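Local coordinates for hypothetical protein AQ_1575 (Aquifex aeolicus, PDB 1LFP) that probably binds DNA and regulates transcription, as a member of the TACO1 family, at residues R136-E149 / P166-L180. Numbering follows the deposited sequence.
Sequences RKGYIEVPAKEVSE and PGEEVHIIYTVPEEL
Paired backbone bonds join G138 with T175, I140 with I173 and V142 with H171, the straightest running from H171 N to V142 O (2.8 Å, 174°). A144 N extends the series to E169 O (3.0 Å), just past the end of strand 136-143. Y139, E141, I172 and Y174 share one face. With CG anti to the backbone N (chi1 175°), the Y139 ring turns its edge to the face of Y174 in an offset edge-to-face pair, planes 65° apart, and Y139 CE2 lies 3.4 Å from I172 CG2. Y139 OH donates to E141 OE2 (2.7 Å), meeting the anti side of the carboxylate. A leucine in place of Y139 would probably leave E141 OE2 without this hydroxyl donor and Y174 without its aromatic edge. Strands 136-143 and 170-175 are the central pair of a four-stranded antiparallel sheet, with 196-203 beside the first and 163-165 beside the second; helix 149-159 packs against V142, H171 and I173. On that helix-facing side, I140 CG1 meets L180 CD1 at 3.9 Å. At the far end, A144 CB sits over one face of the H171 imidazole, V147 CG2 touches its edge at H171 CD2 (3.4 Å), and G167 N donates to H171 ND1 (2.9 Å), limiting the ring's rotation.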
loop_
_atom_site.group_PDB
_atom_site.type_symbol
_atom_site.label_atom_id
_atom_site.label_comp_id
_atom_site.label_asym_id
_atom_site.label_seq_id
_atom_site.Cartn_x
_atom_site.Cartn_y
_atom_site.Cartn_z
ATOM N N ARG A 136 -4.450 11.618 -3.816
ATOM C CA ARG A 136 -3.217 10.871 -4.047
ATOM C C ARG A 136 -2.124 11.502 -3.203
ATOM O O ARG A 136 -1.922 12.720 -3.247
ATOM C CB ARG A 136 -2.836 10.966 -5.535
ATOM C CG ARG A 136 -2.509 9.614 -6.136
ATOM C CD ARG A 136 -1.944 9.686 -7.549
ATOM N NE ARG A 136 -0.822 10.606 -7.616
ATOM C CZ ARG A 136 0.136 10.554 -8.528
ATOM N NH1 ARG A 136 0.119 9.618 -9.457
ATOM N NH2 ARG A 136 1.102 11.451 -8.518
ATOM N N LYS A 137 -1.419 10.693 -2.416
ATOM C CA LYS A 137 -0.362 11.210 -1.552
ATOM C C LYS A 137 0.833 10.259 -1.493
ATOM O O LYS A 137 0.729 9.064 -1.779
ATOM C CB LYS A 137 -0.827 11.346 -0.086
ATOM C CG LYS A 137 -1.969 12.323 0.228
ATOM C CD LYS A 137 -1.438 13.756 0.284
ATOM C CE LYS A 137 -2.574 14.736 0.355
ATOM N NZ LYS A 137 -3.496 14.380 -0.727
ATOM N N GLY A 138 1.970 10.818 -1.100
ATOM C CA GLY A 138 3.134 9.980 -0.854
ATOM C C GLY A 138 2.887 9.409 0.533
ATOM O O GLY A 138 2.314 10.074 1.370
ATOM N N TYR A 139 3.361 8.193 0.779
ATOM C CA TYR A 139 3.159 7.526 2.043
ATOM C C TYR A 139 4.468 6.895 2.486
ATOM O O TYR A 139 5.074 6.139 1.743
ATOM C CB TYR A 139 2.089 6.454 1.809
ATOM C CG TYR A 139 1.794 5.558 2.956
ATOM C CD1 TYR A 139 2.394 4.306 3.059
ATOM C CD2 TYR A 139 0.829 5.921 3.900
ATOM C CE1 TYR A 139 2.025 3.421 4.073
ATOM C CE2 TYR A 139 0.458 5.055 4.917
ATOM C CZ TYR A 139 1.058 3.808 5.003
ATOM O OH TYR A 139 0.709 2.957 6.035
ATOM N N ILE A 140 4.884 7.214 3.709
ATOM C CA ILE A 140 6.127 6.708 4.274
ATOM C C ILE A 140 5.873 6.035 5.596
ATOM O O ILE A 140 5.168 6.592 6.444
ATOM C CB ILE A 140 7.127 7.874 4.485
ATOM C CG1 ILE A 140 7.540 8.420 3.106
ATOM C CG2 ILE A 140 8.350 7.378 5.311
ATOM C CD1 ILE A 140 8.276 9.797 3.131
ATOM N N GLU A 141 6.439 4.842 5.780
ATOM C CA GLU A 141 6.276 4.107 7.028
ATOM C C GLU A 141 7.620 4.068 7.727
ATOM O O GLU A 141 8.634 3.872 7.081
ATOM C CB GLU A 141 5.796 2.666 6.774
ATOM C CG GLU A 141 4.281 2.512 6.911
ATOM C CD GLU A 141 3.756 1.144 6.494
ATOM O OE1 GLU A 141 4.440 0.120 6.766
ATOM O OE2 GLU A 141 2.645 1.102 5.901
ATOM N N VAL A 142 7.607 4.277 9.037
ATOM C CA VAL A 142 8.838 4.254 9.844
ATOM C C VAL A 142 8.557 3.427 11.083
ATOM O O VAL A 142 7.558 3.621 11.783
ATOM C CB VAL A 142 9.289 5.698 10.237
ATOM C CG1 VAL A 142 8.131 6.481 10.702
ATOM C CG2 VAL A 142 10.363 5.668 11.328
ATOM N N PRO A 143 9.439 2.479 11.374
ATOM C CA PRO A 143 9.298 1.597 12.536
ATOM C C PRO A 143 9.255 2.293 13.905
ATOM O O PRO A 143 10.184 2.991 14.304
ATOM C CB PRO A 143 10.473 0.622 12.374
ATOM C CG PRO A 143 11.446 1.325 11.469
ATOM C CD PRO A 143 10.546 2.060 10.505
ATOM N N ALA A 144 8.168 2.093 14.641
ATOM C CA ALA A 144 8.032 2.730 15.939
ATOM C C ALA A 144 9.166 2.290 16.861
ATOM O O ALA A 144 9.853 3.123 17.472
ATOM C CB ALA A 144 6.673 2.387 16.556
ATOM N N LYS A 145 9.349 0.977 16.926
ATOM C CA LYS A 145 10.366 0.334 17.744
ATOM C C LYS A 145 11.715 1.014 17.685
ATOM O O LYS A 145 12.413 1.113 18.690
ATOM C CB LYS A 145 10.556 -1.110 17.286
ATOM C CG LYS A 145 9.407 -2.039 17.596
ATOM C CD LYS A 145 9.600 -3.357 16.869
ATOM C CE LYS A 145 8.712 -4.463 17.441
ATOM N NZ LYS A 145 9.292 -5.038 18.692
ATOM N N GLU A 146 12.074 1.487 16.499
ATOM C CA GLU A 146 13.371 2.096 16.298
ATOM C C GLU A 146 13.470 3.609 16.490
ATOM O O GLU A 146 14.571 4.166 16.464
ATOM C CB GLU A 146 13.890 1.711 14.910
ATOM C CG GLU A 146 14.240 0.217 14.742
ATOM C CD GLU A 146 15.423 -0.240 15.607
ATOM O OE1 GLU A 146 16.270 0.607 15.970
ATOM O OE2 GLU A 146 15.524 -1.452 15.911
ATOM N N VAL A 147 12.352 4.289 16.698
ATOM C CA VAL A 147 12.414 5.732 16.905
ATOM C C VAL A 147 11.639 6.139 18.147
ATOM O O VAL A 147 11.644 5.431 19.151
ATOM C CB VAL A 147 11.851 6.507 15.701
ATOM C CG1 VAL A 147 12.623 6.145 14.432
ATOM C CG2 VAL A 147 10.371 6.209 15.541
ATOM N N SER A 148 10.967 7.279 18.072
ATOM C CA SER A 148 10.206 7.787 19.198
ATOM C C SER A 148 9.056 8.613 18.661
ATOM O O SER A 148 9.116 9.107 17.533
ATOM C CB SER A 148 11.117 8.651 20.058
ATOM O OG SER A 148 12.471 8.342 19.768
ATOM N N GLU A 149 7.998 8.752 19.450
ATOM C CA GLU A 149 6.868 9.547 19.000
ATOM C C GLU A 149 7.376 10.971 18.849
ATOM O O GLU A 149 7.196 11.598 17.807
ATOM C CB GLU A 149 5.732 9.530 20.024
ATOM C CG GLU A 149 4.532 8.676 19.665
ATOM C CD GLU A 149 4.775 7.200 19.896
ATOM O OE1 GLU A 149 5.641 6.623 19.207
ATOM O OE2 GLU A 149 4.105 6.616 20.775
ATOM N N PRO A 166 1.183 8.915 14.556
ATOM C CA PRO A 166 1.968 7.911 15.283
ATOM C C PRO A 166 1.289 6.553 15.206
ATOM O O PRO A 166 0.096 6.466 14.904
ATOM C CB PRO A 166 1.993 8.448 16.716
ATOM C CG PRO A 166 1.720 9.924 16.568
ATOM C CD PRO A 166 0.678 9.948 15.478
ATOM N N GLY A 167 2.053 5.503 15.485
ATOM C CA GLY A 167 1.527 4.152 15.460
ATOM C C GLY A 167 2.142 3.314 16.567
ATOM O O GLY A 167 3.189 3.658 17.115
ATOM N N GLU A 168 1.487 2.212 16.909
ATOM C CA GLU A 168 1.981 1.336 17.965
ATOM C C GLU A 168 3.133 0.513 17.434
ATOM O O GLU A 168 4.015 0.092 18.175
ATOM C CB GLU A 168 0.865 0.397 18.436
ATOM C CG GLU A 168 -0.024 0.956 19.533
ATOM C CD GLU A 168 0.709 1.123 20.855
ATOM O OE1 GLU A 168 0.042 1.429 21.866
ATOM O OE2 GLU A 168 1.949 0.950 20.887
ATOM N N GLU A 169 3.105 0.293 16.129
ATOM C CA GLU A 169 4.104 -0.504 15.447
ATOM C C GLU A 169 4.787 0.319 14.368
ATOM O O GLU A 169 5.975 0.165 14.096
ATOM C CB GLU A 169 3.410 -1.701 14.819
ATOM C CG GLU A 169 2.048 -1.340 14.257
ATOM C CD GLU A 169 1.137 -2.539 14.153
ATOM O OE1 GLU A 169 -0.035 -2.380 13.736
ATOM O OE2 GLU A 169 1.601 -3.648 14.495
ATOM N N VAL A 170 4.016 1.189 13.735
ATOM C CA VAL A 170 4.579 2.014 12.696
ATOM C C VAL A 170 4.012 3.421 12.710
ATOM O O VAL A 170 2.857 3.668 13.089
ATOM C CB VAL A 170 4.379 1.366 11.302
ATOM C CG1 VAL A 170 2.893 1.305 10.943
ATOM C CG2 VAL A 170 5.147 2.140 10.267
ATOM N N HIS A 171 4.858 4.355 12.320
ATOM C CA HIS A 171 4.456 5.743 12.255
ATOM C C HIS A 171 4.244 5.971 10.780
ATOM O O HIS A 171 4.930 5.387 9.960
ATOM C CB HIS A 171 5.563 6.627 12.822
ATOM C CG HIS A 171 5.855 6.366 14.273
ATOM N ND1 HIS A 171 4.864 6.290 15.230
ATOM C CD2 HIS A 171 7.029 6.229 14.936
ATOM C CE1 HIS A 171 5.417 6.124 16.419
ATOM N NE2 HIS A 171 6.731 6.086 16.270
ATOM N N ILE A 172 3.255 6.785 10.442
ATOM C CA ILE A 172 2.944 7.058 9.063
ATOM C C ILE A 172 3.126 8.521 8.728
ATOM O O ILE A 172 2.638 9.398 9.434
ATOM C CB ILE A 172 1.498 6.683 8.763
ATOM C CG1 ILE A 172 1.335 5.168 8.877
ATOM C CG2 ILE A 172 1.092 7.230 7.411
ATOM C CD1 ILE A 172 -0.123 4.716 8.881
ATOM N N ILE A 173 3.789 8.780 7.606
ATOM C CA ILE A 173 4.023 10.140 7.174
ATOM C C ILE A 173 3.484 10.294 5.777
ATOM O O ILE A 173 3.787 9.478 4.905
ATOM C CB ILE A 173 5.528 10.459 7.174
ATOM C CG1 ILE A 173 6.026 10.510 8.623
ATOM C CG2 ILE A 173 5.795 11.810 6.459
ATOM C CD1 ILE A 173 7.545 10.572 8.757
ATOM N N TYR A 174 2.650 11.316 5.566
ATOM C CA TYR A 174 2.113 11.553 4.239
ATOM C C TYR A 174 2.797 12.732 3.626
ATOM O O TYR A 174 3.147 13.681 4.330
ATOM C CB TYR A 174 0.626 11.877 4.289
ATOM C CG TYR A 174 -0.231 10.698 4.548
ATOM C CD1 TYR A 174 -0.645 9.890 3.497
ATOM C CD2 TYR A 174 -0.670 10.395 5.824
ATOM C CE1 TYR A 174 -1.466 8.831 3.699
ATOM C CE2 TYR A 174 -1.519 9.313 6.041
ATOM C CZ TYR A 174 -1.912 8.540 4.968
ATOM O OH TYR A 174 -2.783 7.494 5.138
ATOM N N THR A 175 2.943 12.700 2.307
ATOM C CA THR A 175 3.609 13.799 1.613
ATOM C C THR A 175 2.864 14.163 0.336
ATOM O O THR A 175 1.926 13.466 -0.054
ATOM C CB THR A 175 5.043 13.397 1.182
ATOM O OG1 THR A 175 4.995 12.666 -0.049
ATOM C CG2 THR A 175 5.691 12.505 2.252
ATOM N N VAL A 176 3.286 15.268 -0.288
ATOM C CA VAL A 176 2.747 15.725 -1.578
ATOM C C VAL A 176 3.260 14.592 -2.452
ATOM O O VAL A 176 4.447 14.241 -2.384
ATOM C CB VAL A 176 3.411 17.086 -1.986
ATOM C CG1 VAL A 176 3.235 17.354 -3.471
ATOM C CG2 VAL A 176 2.807 18.200 -1.150
ATOM N N PRO A 177 2.408 14.017 -3.319
ATOM C CA PRO A 177 2.939 12.898 -4.111
ATOM C C PRO A 177 4.232 13.139 -4.895
ATOM O O PRO A 177 5.142 12.297 -4.888
ATOM C CB PRO A 177 1.725 12.468 -4.965
ATOM C CG PRO A 177 0.945 13.763 -5.116
ATOM C CD PRO A 177 1.063 14.421 -3.770
ATOM N N GLU A 178 4.345 14.295 -5.533
ATOM C CA GLU A 178 5.553 14.570 -6.294
ATOM C C GLU A 178 6.800 14.719 -5.426
ATOM O O GLU A 178 7.908 14.717 -5.953
ATOM C CB GLU A 178 5.370 15.837 -7.140
ATOM C CG GLU A 178 4.459 15.633 -8.340
ATOM C CD GLU A 178 2.989 15.602 -7.967
ATOM O OE1 GLU A 178 2.182 15.214 -8.844
ATOM O OE2 GLU A 178 2.641 15.971 -6.809
ATOM N N GLU A 179 6.628 14.836 -4.107
ATOM C CA GLU A 179 7.759 15.013 -3.191
ATOM C C GLU A 179 8.050 13.831 -2.292
ATOM O O GLU A 179 8.778 13.925 -1.295
ATOM C CB GLU A 179 7.503 16.226 -2.328
ATOM C CG GLU A 179 7.105 17.393 -3.189
ATOM C CD GLU A 179 7.370 18.690 -2.527
ATOM O OE1 GLU A 179 6.948 18.839 -1.363
ATOM O OE2 GLU A 179 8.001 19.558 -3.170
ATOM N N LEU A 180 7.481 12.705 -2.659
ATOM C CA LEU A 180 7.669 11.506 -1.881
ATOM C C LEU A 180 9.140 11.103 -1.679
ATOM O O LEU A 180 9.568 10.830 -0.555
ATOM C CB LEU A 180 6.898 10.383 -2.584
ATOM C CG LEU A 180 7.274 8.974 -2.134
ATOM C CD1 LEU A 180 6.811 8.809 -0.681
ATOM C CD2 LEU A 180 6.609 7.925 -3.037
#